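Local coordinates for uncharacterized protein (Bacteroides eggerthii, PDB 4L3R) that is of unknown function but belongs to the DUF4847 family placed among the calycins and probably forms a calycin-like antiparallel beta barrel, at residues D12-L17 against T54-C59; A72-A77 against K106-F111; S113-V118 against K139-T144. One frame throughout, in Å; residues are numbered along the deposited sequence.

Contact 1. Residues D12-L17 against T54-C59; sequences DKTWKL and TLNFNC
Trp15 and Leu55 form a hydrogen-bonded antiparallel pair that joins strands 15-22 and 54-61 in the sheet, in line with a calycin-like barrel. Trp15 N donates to Leu55 O and Leu55 N to Trp15 O, both at 2.8 Å. The Trp15 CB lies 3.4 Å from Leu55 O and also packs on Leu55 CB. With CG anti to the carbonyl carbon (chi1 -69°), the ring is carried past Leu55 O, which lies at its edge. CD1 then meets Phe57 CD1 at 3.9 Å, with the two ring planes at 86° to each other. NE1 donates to Ile9 O, and the indole also packs on Leu128 and Phe143. On the side of Thr54, away from the Trp15 ring, Asn56 reaches back to Thr14, in the approach to strand 15-22. Asn56 ND2 donates to Thr14 OG1 at 3.0 Å, with the acceptor close to the amide plane and an N-H...O angle of 158°. With an alanine in place of Asn56 the amide is gone, and Thr14 OG1 would probably be left without this donor and Thr14 CG2 without the neighbouring amide to pack on. Thr14 CG2 also meets Thr54 CB at 3.7 Å. Beside the pair, Thr54 CA makes a CA-H...O contact with Trp15 O at 3.3 Å.

Contact 2. Residues A72-A77 against K106-F111; sequences AHAVKA and KLAKVF
The turn between strands 66-73 and 78-87 packs on the first turns of helix 106-116, with Ala72 and Ala74 turned toward the helix and Val75 touching it through CG2. No hydrogen bond crosses; the contact is apolar and mostly buried. Phe111 carries much of it. Its CG is anti to the backbone N (chi1 179°), which swings the ring out from the helix towards the end of the strand. Ring atom CD2 meets Ala74 CB at 3.7 Å. Next to it, CE2 reaches His73 O at 3.8 Å and Ala72 CB at 4.2 Å. One turn earlier in the helix, Ala108 CB touches Ala74 CB at 4.1 Å. The same methyl meets Val75 CG2 at 4.0 Å. Small alanines on both sides let the backbones come close, with Ala74 CA 5.4 Å from Ala108 CA. The turn is held from within by Ala74 N bonded to Ala77 O at 3.1 Å. Glu103 OE2, just before the helix, also accepts from Val75 N and Ala77 N. Phe111 further makes an edge-to-face pair with Phe53 and touches Leu17. The arrangement is that of a helix seated on a beta-hairpin turn, sending one aromatic ring into the core of what is probably a calycin-like barrel.

Contact 3. Residues S113-V118 against K139-T144; sequences SGLFNV and KVMGFT
Met141 and Leu115 cross at about a right angle, the first rising from strand 137-144 and the second coming off helix 106-116. Met141 is present as selenomethionine. Its CG is anti to the carbonyl carbon (chi1 -81°), and the chain bends at the selenium (chi3 -79°), which turns the CE methyl against the helix backbone. There CE lies 3.4 Å from Gly114 C and 3.5 Å from Leu115 N. Gly114 has no side chain to stand between, so the methyl meets the peptide directly. The packing is tight: a CB on Gly114 would point toward Met141 and come within 3.4 Å of CE. Leu115 passes across the bend, with CG 4.0 Å from Met141 SE and CD2 3.9 Å from Met141 CE. Val118, which opens strand 118-123, also crosses Met141 at about a right angle and brings CG1 to 3.8 Å from CE. Further along the strand, Phe143 CZ approaches Leu115 CD2 more loosely, at 4.4 Å. Met141 also packs on Ile20 and Phe132 of the adjoining strands, while Val118 leans on Ile93 and Ile95. A helix end and the strand after it, packed over Met141 and Phe143 of the sheet, are consistent with the apolar interior of a calycin-like barrel.

The contacts come in series along the chain, each complete before the next begins. All reach the same antiparallel sheet. Their centres lie about 15 Å apart for contacts 1 and 2, 13 Å for contacts 1 and 3, and 11 Å for contacts 2 and 3. Contact 1 joins two strands, and its outer neighbours 66-73 and 137-144 belong to contacts 2 and 3. Those two share helix 106-116. Phe111 and Phe143 touch between them, and Ala72 CB packs on Leu115 CD1. Helix 106-116 thus packs against strands that are not neighbours in the sheet, consistent with one apolar core inside a calycin-like barrel.

Contact 1. Residues D12-L17 against T54-C59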
ATOM      1  N   ASP B  12      -3.308  -8.204  -0.492  1.00 82.24           N
ATOM      2  CA  ASP B  12      -4.681  -8.705  -0.648  1.00 84.22           C
ATOM      3  C   ASP B  12      -4.961  -9.926   0.246  1.00 85.71           C
ATOM      4  O   ASP B  12      -5.149 -11.046  -0.249  1.00 88.20           O
ATOM      5  CB  ASP B  12      -4.915  -9.042  -2.144  1.00 91.76           C
ATOM      6  CG  ASP B  12      -6.342  -9.392  -2.542  1.00110.25           C
ATOM      7  OD1 ASP B  12      -7.285  -8.785  -1.980  1.00110.92           O
ATOM      8  OD2 ASP B  12      -6.515 -10.242  -3.447  1.00119.79           O
ATOM      9  N   LYS B  13      -4.962  -9.708   1.569  1.00 77.09           N
ATOM     10  CA  LYS B  13      -5.190 -10.807   2.502  1.00 74.74           C
ATOM     11  C   LYS B  13      -5.686 -10.334   3.853  1.00 74.57           C
ATOM     12  O   LYS B  13      -5.278  -9.276   4.343  1.00 72.91           O
ATOM     13  CB  LYS B  13      -3.901 -11.626   2.695  1.00 76.17           C
ATOM     14  CG  LYS B  13      -2.682 -10.814   3.152  1.00 75.41           C
ATOM     15  CD  LYS B  13      -1.474 -11.695   3.436  1.00 77.80           C
ATOM     16  CE  LYS B  13      -0.877 -12.304   2.188  1.00 80.16           C
ATOM     17  NZ  LYS B  13       0.456 -12.889   2.458  1.00 81.50           N
ATOM     18  N   THR B  14      -6.544 -11.160   4.471  1.00 68.86           N
ATOM     19  CA  THR B  14      -7.074 -10.941   5.806  1.00 64.07           C
ATOM     20  C   THR B  14      -6.425 -11.980   6.705  1.00 63.98           C
ATOM     21  O   THR B  14      -6.510 -13.179   6.423  1.00 65.72           O
ATOM     22  CB  THR B  14      -8.597 -11.022   5.778  1.00 67.26           C
ATOM     23  OG1 THR B  14      -9.076  -9.988   4.914  1.00 67.89           O
ATOM     24  CG2 THR B  14      -9.218 -10.867   7.162  1.00 58.95           C
ATOM     25  N   TRP B  15      -5.755 -11.522   7.766  1.00 55.31           N
ATOM     26  CA  TRP B  15      -5.103 -12.396   8.739  1.00 53.12           C
ATOM     27  C   TRP B  15      -6.143 -12.835   9.750  1.00 55.42           C
ATOM     28  O   TRP B  15      -6.793 -11.984  10.350  1.00 53.13           O
ATOM     29  CB  TRP B  15      -3.944 -11.666   9.419  1.00 49.60           C
ATOM     30  CG  TRP B  15      -2.809 -11.419   8.487  1.00 51.67           C
ATOM     31  CD1 TRP B  15      -2.557 -10.274   7.791  1.00 54.52           C
ATOM     32  CD2 TRP B  15      -1.870 -12.390   8.020  1.00 53.12           C
ATOM     33  NE1 TRP B  15      -1.459 -10.447   6.986  1.00 55.28           N
ATOM     34  CE2 TRP B  15      -1.023 -11.744   7.097  1.00 58.01           C
ATOM     35  CE3 TRP B  15      -1.635 -13.738   8.324  1.00 55.57           C
ATOM     36  CZ2 TRP B  15       0.056 -12.399   6.482  1.00 59.35           C
ATOM     37  CZ3 TRP B  15      -0.586 -14.390   7.705  1.00 59.46           C
ATOM     38  CH2 TRP B  15       0.255 -13.723   6.801  1.00 61.10           C
ATOM     39  N   LYS B  16      -6.334 -14.152   9.906  1.00 52.96           N
ATOM     40  CA  LYS B  16      -7.310 -14.727  10.829  1.00 51.87           C
ATOM     41  C   LYS B  16      -6.578 -15.285  12.040  1.00 55.17           C
ATOM     42  O   LYS B  16      -5.649 -16.071  11.870  1.00 56.33           O
ATOM     43  CB  LYS B  16      -8.121 -15.827  10.113  1.00 56.13           C
ATOM     44  CG  LYS B  16      -9.095 -16.615  10.996  1.00 61.41           C
ATOM     45  CD  LYS B  16     -10.277 -15.804  11.495  1.00 62.08           C
ATOM     46  CE  LYS B  16     -11.111 -16.633  12.444  1.00 64.48           C
ATOM     47  NZ  LYS B  16     -12.520 -16.163  12.507  1.00 69.87           N
ATOM     48  N   LEU B  17      -6.999 -14.894  13.257  1.00 49.01           N
ATOM     49  CA  LEU B  17      -6.387 -15.381  14.488  1.00 48.20           C
ATOM     50  C   LEU B  17      -6.500 -16.897  14.608  1.00 54.86           C
ATOM     51  O   LEU B  17      -7.584 -17.444  14.422  1.00 55.40           O
ATOM     52  CB  LEU B  17      -7.069 -14.734  15.702  1.00 46.70           C
ATOM     53  CG  LEU B  17      -6.464 -15.067  17.066  1.00 50.54           C
ATOM     54  CD1 LEU B  17      -5.163 -14.308  17.277  1.00 49.01           C
ATOM     55  CD2 LEU B  17      -7.470 -14.795  18.178  1.00 51.46           C
ATOM     56  N   THR B  54     -10.138 -10.842  13.088  1.00 48.32           N
ATOM     57  CA  THR B  54      -9.415 -10.618  11.840  1.00 48.44           C
ATOM     58  C   THR B  54      -8.447  -9.443  12.001  1.00 50.55           C
ATOM     59  O   THR B  54      -8.630  -8.595  12.881  1.00 48.77           O
ATOM     60  CB  THR B  54     -10.376 -10.381  10.687  1.00 56.62           C
ATOM     61  OG1 THR B  54     -11.165  -9.219  10.952  1.00 59.97           O
ATOM     62  CG2 THR B  54     -11.259 -11.578  10.407  1.00 54.76           C
ATOM     63  N   LEU B  55      -7.427  -9.401  11.148  1.00 47.18           N
ATOM     64  CA  LEU B  55      -6.406  -8.354  11.141  1.00 46.73           C
ATOM     65  C   LEU B  55      -6.068  -8.033   9.687  1.00 52.67           C
ATOM     66  O   LEU B  55      -5.912  -8.946   8.876  1.00 54.00           O
ATOM     67  CB  LEU B  55      -5.176  -8.830  11.941  1.00 46.09           C
ATOM     68  CG  LEU B  55      -3.891  -7.987  11.882  1.00 50.20           C
ATOM     69  CD1 LEU B  55      -4.060  -6.677  12.639  1.00 49.60           C
ATOM     70  CD2 LEU B  55      -2.732  -8.752  12.492  1.00 51.12           C
ATOM     71  N   ASN B  56      -6.028  -6.745   9.341  1.00 48.25           N
ATOM     72  CA  ASN B  56      -5.757  -6.308   7.978  1.00 48.82           C
ATOM     73  C   ASN B  56      -4.732  -5.193   7.959  1.00 52.18           C
ATOM     74  O   ASN B  56      -4.880  -4.205   8.679  1.00 50.70           O
ATOM     75  CB  ASN B  56      -7.049  -5.803   7.318  1.00 48.30           C
ATOM     76  CG  ASN B  56      -7.992  -6.892   6.905  1.00 62.39           C
ATOM     77  OD1 ASN B  56      -8.922  -7.230   7.634  1.00 59.66           O
ATOM     78  ND2 ASN B  56      -7.806  -7.447   5.714  1.00 50.93           N
ATOM     79  N   PHE B  57      -3.708  -5.350   7.129  1.00 49.95           N
ATOM     80  CA  PHE B  57      -2.693  -4.336   6.881  1.00 50.35           C
ATOM     81  C   PHE B  57      -3.102  -3.680   5.583  1.00 57.28           C
ATOM     82  O   PHE B  57      -3.149  -4.363   4.562  1.00 57.57           O
ATOM     83  CB  PHE B  57      -1.305  -4.968   6.804  1.00 51.76           C
ATOM     84  CG  PHE B  57      -0.844  -5.484   8.142  1.00 51.47           C
ATOM     85  CD1 PHE B  57      -1.244  -6.731   8.598  1.00 53.61           C
ATOM     86  CD2 PHE B  57      -0.041  -4.712   8.961  1.00 52.30           C
ATOM     87  CE1 PHE B  57      -0.812  -7.210   9.830  1.00 53.52           C
ATOM     88  CE2 PHE B  57       0.394  -5.194  10.191  1.00 54.26           C
ATOM     89  CZ  PHE B  57       0.011  -6.443  10.617  1.00 52.51           C
ATOM     90  N   ASN B  58      -3.521  -2.413   5.626  1.00 56.56           N
ATOM     91  CA  ASN B  58      -3.992  -1.724   4.420  1.00 59.81           C
ATOM     92  C   ASN B  58      -3.299  -0.409   4.197  1.00 66.85           C
ATOM     93  O   ASN B  58      -2.796   0.206   5.138  1.00 65.28           O
ATOM     94  CB  ASN B  58      -5.499  -1.445   4.499  1.00 59.91           C
ATOM     95  CG  ASN B  58      -6.358  -2.616   4.890  1.00 78.79           C
ATOM     96  OD1 ASN B  58      -7.015  -2.600   5.932  1.00 71.64           O
ATOM     97  ND2 ASN B  58      -6.417  -3.631   4.036  1.00 73.35           N
ATOM     98  N   CYS B  59      -3.361   0.048   2.940  1.00 67.65           N
ATOM     99  CA  CYS B  59      -2.868   1.343   2.517  1.00 69.67           C
ATOM    100  C   CYS B  59      -4.089   2.221   2.293  1.00 74.61           C
ATOM    101  O   CYS B  59      -5.052   1.771   1.670  1.00 75.72           O
ATOM    102  CB  CYS B  59      -2.004   1.225   1.265  1.00 72.74           C
ATOM    103  SG  CYS B  59      -0.255   0.896   1.605  1.00 76.02           S
TER

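Contact 2. Residues A72-A77 against K106-F111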
ATOM      1  N   ALA B  72      -8.382  -4.024  12.613  1.00 46.62           N
ATOM      2  CA  ALA B  72      -8.689  -5.324  13.188  1.00 45.92           C
ATOM      3  C   ALA B  72     -10.100  -5.346  13.717  1.00 51.45           C
ATOM      4  O   ALA B  72     -10.653  -4.311  14.096  1.00 52.13           O
ATOM      5  CB  ALA B  72      -7.712  -5.667  14.301  1.00 44.53           C
ATOM      6  N   HIS B  73     -10.694  -6.524  13.713  1.00 48.92           N
ATOM      7  CA  HIS B  73     -12.031  -6.720  14.246  1.00 50.37           C
ATOM      8  C   HIS B  73     -11.980  -7.911  15.170  1.00 52.65           C
ATOM      9  O   HIS B  73     -11.543  -8.977  14.748  1.00 51.20           O
ATOM     10  CB  HIS B  73     -13.053  -6.916  13.125  1.00 53.54           C
ATOM     11  CG  HIS B  73     -14.423  -7.232  13.638  1.00 59.33           C
ATOM     12  ND1 HIS B  73     -15.055  -8.408  13.306  1.00 62.79           N
ATOM     13  CD2 HIS B  73     -15.200  -6.554  14.513  1.00 62.33           C
ATOM     14  CE1 HIS B  73     -16.221  -8.385  13.931  1.00 64.15           C
ATOM     15  NE2 HIS B  73     -16.341  -7.297  14.687  1.00 64.31           N
ATOM     16  N   ALA B  74     -12.379  -7.723  16.434  1.00 49.02           N
ATOM     17  CA  ALA B  74     -12.453  -8.802  17.407  1.00 47.99           C
ATOM     18  C   ALA B  74     -13.872  -9.391  17.344  1.00 51.76           C
ATOM     19  O   ALA B  74     -14.103 -10.240  16.492  1.00 51.25           O
ATOM     20  CB  ALA B  74     -12.106  -8.289  18.795  1.00 48.08           C
ATOM     21  N   VAL B  75     -14.821  -8.938  18.186  1.00 49.47           N
ATOM     22  CA  VAL B  75     -16.206  -9.416  18.147  1.00 51.84           C
ATOM     23  C   VAL B  75     -17.102  -8.180  18.059  1.00 59.60           C
ATOM     24  O   VAL B  75     -17.656  -7.910  16.992  1.00 62.13           O
ATOM     25  CB  VAL B  75     -16.541 -10.338  19.355  1.00 56.03           C
ATOM     26  CG1 VAL B  75     -18.015 -10.767  19.327  1.00 58.57           C
ATOM     27  CG2 VAL B  75     -15.624 -11.558  19.373  1.00 53.73           C
ATOM     28  N   LYS B  76     -17.209  -7.409  19.150  1.00 57.45           N
ATOM     29  CA  LYS B  76     -17.987  -6.166  19.194  1.00 60.41           C
ATOM     30  C   LYS B  76     -17.095  -4.923  19.002  1.00 63.78           C
ATOM     31  O   LYS B  76     -17.630  -3.856  18.710  1.00 67.16           O
ATOM     32  CB  LYS B  76     -18.742  -6.057  20.531  1.00 64.53           C
ATOM     33  CG  LYS B  76     -19.660  -7.239  20.795  1.00 74.05           C
ATOM     34  CD  LYS B  76     -20.644  -6.994  21.932  1.00 81.59           C
ATOM     35  CE  LYS B  76     -19.972  -6.801  23.265  1.00 86.77           C
ATOM     36  NZ  LYS B  76     -20.941  -6.882  24.394  1.00 95.85           N
ATOM     37  N   ALA B  77     -15.755  -5.045  19.149  1.00 56.31           N
ATOM     38  CA  ALA B  77     -14.856  -3.901  19.025  1.00 55.20           C
ATOM     39  C   ALA B  77     -14.025  -3.948  17.740  1.00 57.03           C
ATOM     40  O   ALA B  77     -13.719  -5.023  17.220  1.00 53.67           O
ATOM     41  CB  ALA B  77     -13.931  -3.824  20.227  1.00 54.39           C
ATOM     42  N   LYS B 106     -13.555 -12.705  26.960  1.00 49.45           N
ATOM     43  CA  LYS B 106     -12.156 -12.672  27.406  1.00 47.98           C
ATOM     44  C   LYS B 106     -11.163 -12.825  26.256  1.00 51.27           C
ATOM     45  O   LYS B 106     -10.122 -12.173  26.298  1.00 50.44           O
ATOM     46  CB  LYS B 106     -11.878 -13.739  28.471  1.00 50.03           C
ATOM     47  CG  LYS B 106     -12.563 -13.444  29.805  1.00 49.29           C
ATOM     48  CD  LYS B 106     -12.176 -14.488  30.843  1.00 56.53           C
ATOM     49  CE  LYS B 106     -12.753 -14.200  32.209  1.00 67.88           C
ATOM     50  NZ  LYS B 106     -12.246 -15.153  33.227  1.00 74.68           N
ATOM     51  N   LEU B 107     -11.454 -13.665  25.244  1.00 47.50           N
ATOM     52  CA  LEU B 107     -10.544 -13.800  24.095  1.00 45.95           C
ATOM     53  C   LEU B 107     -10.484 -12.486  23.315  1.00 46.87           C
ATOM     54  O   LEU B 107      -9.401 -12.083  22.887  1.00 45.05           O
ATOM     55  CB  LEU B 107     -10.962 -14.948  23.160  1.00 46.58           C
ATOM     56  CG  LEU B 107      -9.989 -15.275  22.010  1.00 50.47           C
ATOM     57  CD1 LEU B 107      -8.631 -15.723  22.541  1.00 50.18           C
ATOM     58  CD2 LEU B 107     -10.575 -16.331  21.089  1.00 52.74           C
ATOM     59  N   ALA B 108     -11.636 -11.815  23.150  1.00 44.51           N
ATOM     60  CA  ALA B 108     -11.718 -10.526  22.447  1.00 45.05           C
ATOM     61  C   ALA B 108     -10.967  -9.419  23.213  1.00 49.85           C
ATOM     62  O   ALA B 108     -10.306  -8.593  22.586  1.00 48.69           O
ATOM     63  CB  ALA B 108     -13.173 -10.134  22.243  1.00 47.11           C
ATOM     64  N   LYS B 109     -11.040  -9.423  24.559  1.00 47.82           N
ATOM     65  CA  LYS B 109     -10.311  -8.440  25.379  1.00 47.62           C
ATOM     66  C   LYS B 109      -8.798  -8.620  25.227  1.00 50.06           C
ATOM     67  O   LYS B 109      -8.071  -7.634  25.089  1.00 50.24           O
ATOM     68  CB  LYS B 109     -10.689  -8.567  26.865  1.00 50.69           C
ATOM     69  CG  LYS B 109     -12.068  -8.037  27.230  1.00 53.34           C
ATOM     70  CD  LYS B 109     -12.365  -8.347  28.704  1.00 55.86           C
ATOM     71  CE  LYS B 109     -13.693  -7.818  29.161  1.00 76.07           C
ATOM     72  NZ  LYS B 109     -13.936  -8.098  30.601  1.00 91.07           N
ATOM     73  N   VAL B 110      -8.332  -9.885  25.262  1.00 45.19           N
ATOM     74  CA  VAL B 110      -6.917 -10.234  25.115  1.00 44.26           C
ATOM     75  C   VAL B 110      -6.421  -9.856  23.701  1.00 49.73           C
ATOM     76  O   VAL B 110      -5.318  -9.328  23.559  1.00 49.68           O
ATOM     77  CB  VAL B 110      -6.694 -11.740  25.433  1.00 47.08           C
ATOM     78  CG1 VAL B 110      -5.329 -12.227  24.946  1.00 46.58           C
ATOM     79  CG2 VAL B 110      -6.845 -11.996  26.931  1.00 48.08           C
ATOM     80  N   PHE B 111      -7.225 -10.145  22.671  1.00 47.16           N
ATOM     81  CA  PHE B 111      -6.891  -9.838  21.275  1.00 46.62           C
ATOM     82  C   PHE B 111      -6.671  -8.332  21.062  1.00 50.80           C
ATOM     83  O   PHE B 111      -5.635  -7.938  20.527  1.00 50.29           O
ATOM     84  CB  PHE B 111      -8.027 -10.337  20.364  1.00 48.65           C
ATOM     85  CG  PHE B 111      -7.859 -10.075  18.888  1.00 49.86           C
ATOM     86  CD1 PHE B 111      -7.089 -10.916  18.103  1.00 52.31           C
ATOM     87  CD2 PHE B 111      -8.547  -9.046  18.266  1.00 51.79           C
ATOM     88  CE1 PHE B 111      -6.985 -10.717  16.735  1.00 53.15           C
ATOM     89  CE2 PHE B 111      -8.431  -8.835  16.892  1.00 54.73           C
ATOM     90  CZ  PHE B 111      -7.657  -9.681  16.132  1.00 52.58           C
TER

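Contact 3. Residues S113-V118 against K139-T144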
ATOM      1  N   SER B 113      -6.232  -5.818  23.428  1.00 51.88           N
ATOM      2  CA  SER B 113      -5.120  -5.303  24.247  1.00 51.86           C
ATOM      3  C   SER B 113      -3.763  -5.711  23.698  1.00 51.93           C
ATOM      4  O   SER B 113      -2.838  -4.905  23.702  1.00 52.64           O
ATOM      5  CB  SER B 113      -5.223  -5.788  25.695  1.00 56.50           C
ATOM      6  OG  SER B 113      -6.215  -5.061  26.396  1.00 70.83           O
ATOM      7  N   GLY B 114      -3.647  -6.968  23.288  1.00 45.96           N
ATOM      8  CA  GLY B 114      -2.410  -7.519  22.764  1.00 44.99           C
ATOM      9  C   GLY B 114      -1.925  -6.841  21.502  1.00 48.73           C
ATOM     10  O   GLY B 114      -0.717  -6.663  21.334  1.00 48.29           O
ATOM     11  N   LEU B 115      -2.851  -6.442  20.609  1.00 45.08           N
ATOM     12  CA  LEU B 115      -2.475  -5.778  19.353  1.00 43.97           C
ATOM     13  C   LEU B 115      -1.803  -4.434  19.594  1.00 49.47           C
ATOM     14  O   LEU B 115      -0.825  -4.138  18.918  1.00 49.22           O
ATOM     15  CB  LEU B 115      -3.672  -5.622  18.417  1.00 42.93           C
ATOM     16  CG  LEU B 115      -4.072  -6.908  17.699  1.00 46.53           C
ATOM     17  CD1 LEU B 115      -5.465  -6.786  17.139  1.00 45.88           C
ATOM     18  CD2 LEU B 115      -3.087  -7.252  16.563  1.00 47.18           C
ATOM     19  N   PHE B 116      -2.251  -3.658  20.591  1.00 47.05           N
ATOM     20  CA  PHE B 116      -1.614  -2.368  20.878  1.00 47.13           C
ATOM     21  C   PHE B 116      -0.282  -2.524  21.631  1.00 52.52           C
ATOM     22  O   PHE B 116       0.438  -1.535  21.758  1.00 54.51           O
ATOM     23  CB  PHE B 116      -2.563  -1.454  21.668  1.00 48.91           C
ATOM     24  CG  PHE B 116      -3.748  -0.988  20.852  1.00 48.64           C
ATOM     25  CD1 PHE B 116      -3.569  -0.168  19.740  1.00 49.82           C
ATOM     26  CD2 PHE B 116      -5.048  -1.315  21.229  1.00 49.29           C
ATOM     27  CE1 PHE B 116      -4.660   0.259  18.988  1.00 50.16           C
ATOM     28  CE2 PHE B 116      -6.142  -0.870  20.483  1.00 51.36           C
ATOM     29  CZ  PHE B 116      -5.939  -0.095  19.362  1.00 48.87           C
ATOM     30  N   ASN B 117       0.045  -3.743  22.131  1.00 47.59           N
ATOM     31  CA  ASN B 117       1.286  -4.024  22.839  1.00 48.62           C
ATOM     32  C   ASN B 117       2.271  -4.833  21.984  1.00 53.17           C
ATOM     33  O   ASN B 117       3.265  -5.314  22.536  1.00 55.39           O
ATOM     34  CB  ASN B 117       0.992  -4.781  24.156  1.00 48.59           C
ATOM     35  CG  ASN B 117       0.274  -3.954  25.191  1.00 64.46           C
ATOM     36  OD1 ASN B 117       0.555  -2.769  25.373  1.00 63.05           O
ATOM     37  ND2 ASN B 117      -0.617  -4.573  25.953  1.00 57.42           N
ATOM     38  N   VAL B 118       2.047  -4.974  20.657  1.00 48.16           N
ATOM     39  CA  VAL B 118       3.010  -5.692  19.807  1.00 48.44           C
ATOM     40  C   VAL B 118       4.327  -4.908  19.754  1.00 54.10           C
ATOM     41  O   VAL B 118       4.307  -3.678  19.830  1.00 54.47           O
ATOM     42  CB  VAL B 118       2.518  -6.008  18.366  1.00 50.84           C
ATOM     43  CG1 VAL B 118       1.313  -6.936  18.390  1.00 48.49           C
ATOM     44  CG2 VAL B 118       2.242  -4.739  17.542  1.00 50.50           C
ATOM     45  N   LYS B 139       4.028 -12.740  25.111  1.00 61.80           N
ATOM     46  CA  LYS B 139       3.123 -13.717  24.507  1.00 58.73           C
ATOM     47  C   LYS B 139       3.135 -13.546  23.003  1.00 59.29           C
ATOM     48  O   LYS B 139       3.746 -12.608  22.494  1.00 57.22           O
ATOM     49  CB  LYS B 139       1.699 -13.561  25.083  1.00 58.73           C
ATOM     50  CG  LYS B 139       1.452 -14.442  26.316  1.00 64.61           C
ATOM     51  CD  LYS B 139       0.942 -13.666  27.504  1.00 66.99           C
ATOM     52  CE  LYS B 139       0.680 -14.588  28.671  1.00 63.85           C
ATOM     53  NZ  LYS B 139       0.394 -13.835  29.915  1.00 74.16           N
ATOM     54  N   VAL B 140       2.500 -14.476  22.285  1.00 55.85           N
ATOM     55  CA  VAL B 140       2.444 -14.418  20.832  1.00 54.69           C
ATOM     56  C   VAL B 140       1.034 -14.646  20.340  1.00 53.77           C
ATOM     57  O   VAL B 140       0.337 -15.519  20.853  1.00 52.43           O
ATOM     58  CB  VAL B 140       3.417 -15.409  20.139  1.00 61.90           C
ATOM     59  CG1 VAL B 140       4.860 -15.018  20.400  1.00 64.46           C
ATOM     60  CG2 VAL B 140       3.162 -16.859  20.555  1.00 63.60           C
HETATM   61  N   MSE B 141       0.631 -13.869  19.317  1.00 47.40           N
HETATM   62  CA  MSE B 141      -0.630 -14.028  18.610  1.00 44.21           C
HETATM   63  C   MSE B 141      -0.300 -14.592  17.250  1.00 51.89           C
HETATM   64  O   MSE B 141       0.450 -13.957  16.517  1.00 52.68           O
HETATM   65  CB  MSE B 141      -1.347 -12.690  18.432  1.00 43.37           C
HETATM   66  CG  MSE B 141      -2.115 -12.203  19.624  1.00 47.55           C
HETATM   67 SE   MSE B 141      -2.988 -10.527  19.147  0.75 50.75          SE
HETATM   68  CE  MSE B 141      -1.453  -9.433  19.340  1.00 48.63           C
ATOM     69  N   GLY B 142      -0.823 -15.764  16.918  1.00 50.54           N
ATOM     70  CA  GLY B 142      -0.582 -16.386  15.623  1.00 51.74           C
ATOM     71  C   GLY B 142      -1.755 -16.143  14.699  1.00 53.97           C
ATOM     72  O   GLY B 142      -2.901 -16.156  15.146  1.00 51.43           O
ATOM     73  N   PHE B 143      -1.475 -15.909  13.409  1.00 51.81           N
ATOM     74  CA  PHE B 143      -2.503 -15.686  12.395  1.00 51.77           C
ATOM     75  C   PHE B 143      -2.243 -16.527  11.152  1.00 60.19           C
ATOM     76  O   PHE B 143      -1.103 -16.911  10.895  1.00 60.07           O
ATOM     77  CB  PHE B 143      -2.562 -14.213  11.978  1.00 51.16           C
ATOM     78  CG  PHE B 143      -2.902 -13.229  13.067  1.00 49.94           C
ATOM     79  CD1 PHE B 143      -1.933 -12.789  13.956  1.00 51.38           C
ATOM     80  CD2 PHE B 143      -4.181 -12.708  13.178  1.00 50.90           C
ATOM     81  CE1 PHE B 143      -2.254 -11.895  14.978  1.00 50.18           C
ATOM     82  CE2 PHE B 143      -4.499 -11.814  14.195  1.00 51.87           C
ATOM     83  CZ  PHE B 143      -3.538 -11.427  15.102  1.00 48.86           C
ATOM     84  N   THR B 144      -3.302 -16.769  10.366  1.00 59.93           N
ATOM     85  CA  THR B 144      -3.227 -17.479   9.087  1.00 64.03           C
ATOM     86  C   THR B 144      -3.956 -16.661   8.011  1.00 68.97           C
ATOM     87  O   THR B 144      -4.923 -15.962   8.317  1.00 66.11           O
ATOM     88  CB  THR B 144      -3.802 -18.894   9.202  1.00 75.48           C
ATOM     89  OG1 THR B 144      -5.150 -18.819   9.673  1.00 76.75           O
ATOM     90  CG2 THR B 144      -2.979 -19.777  10.126  1.00 74.56           C
TER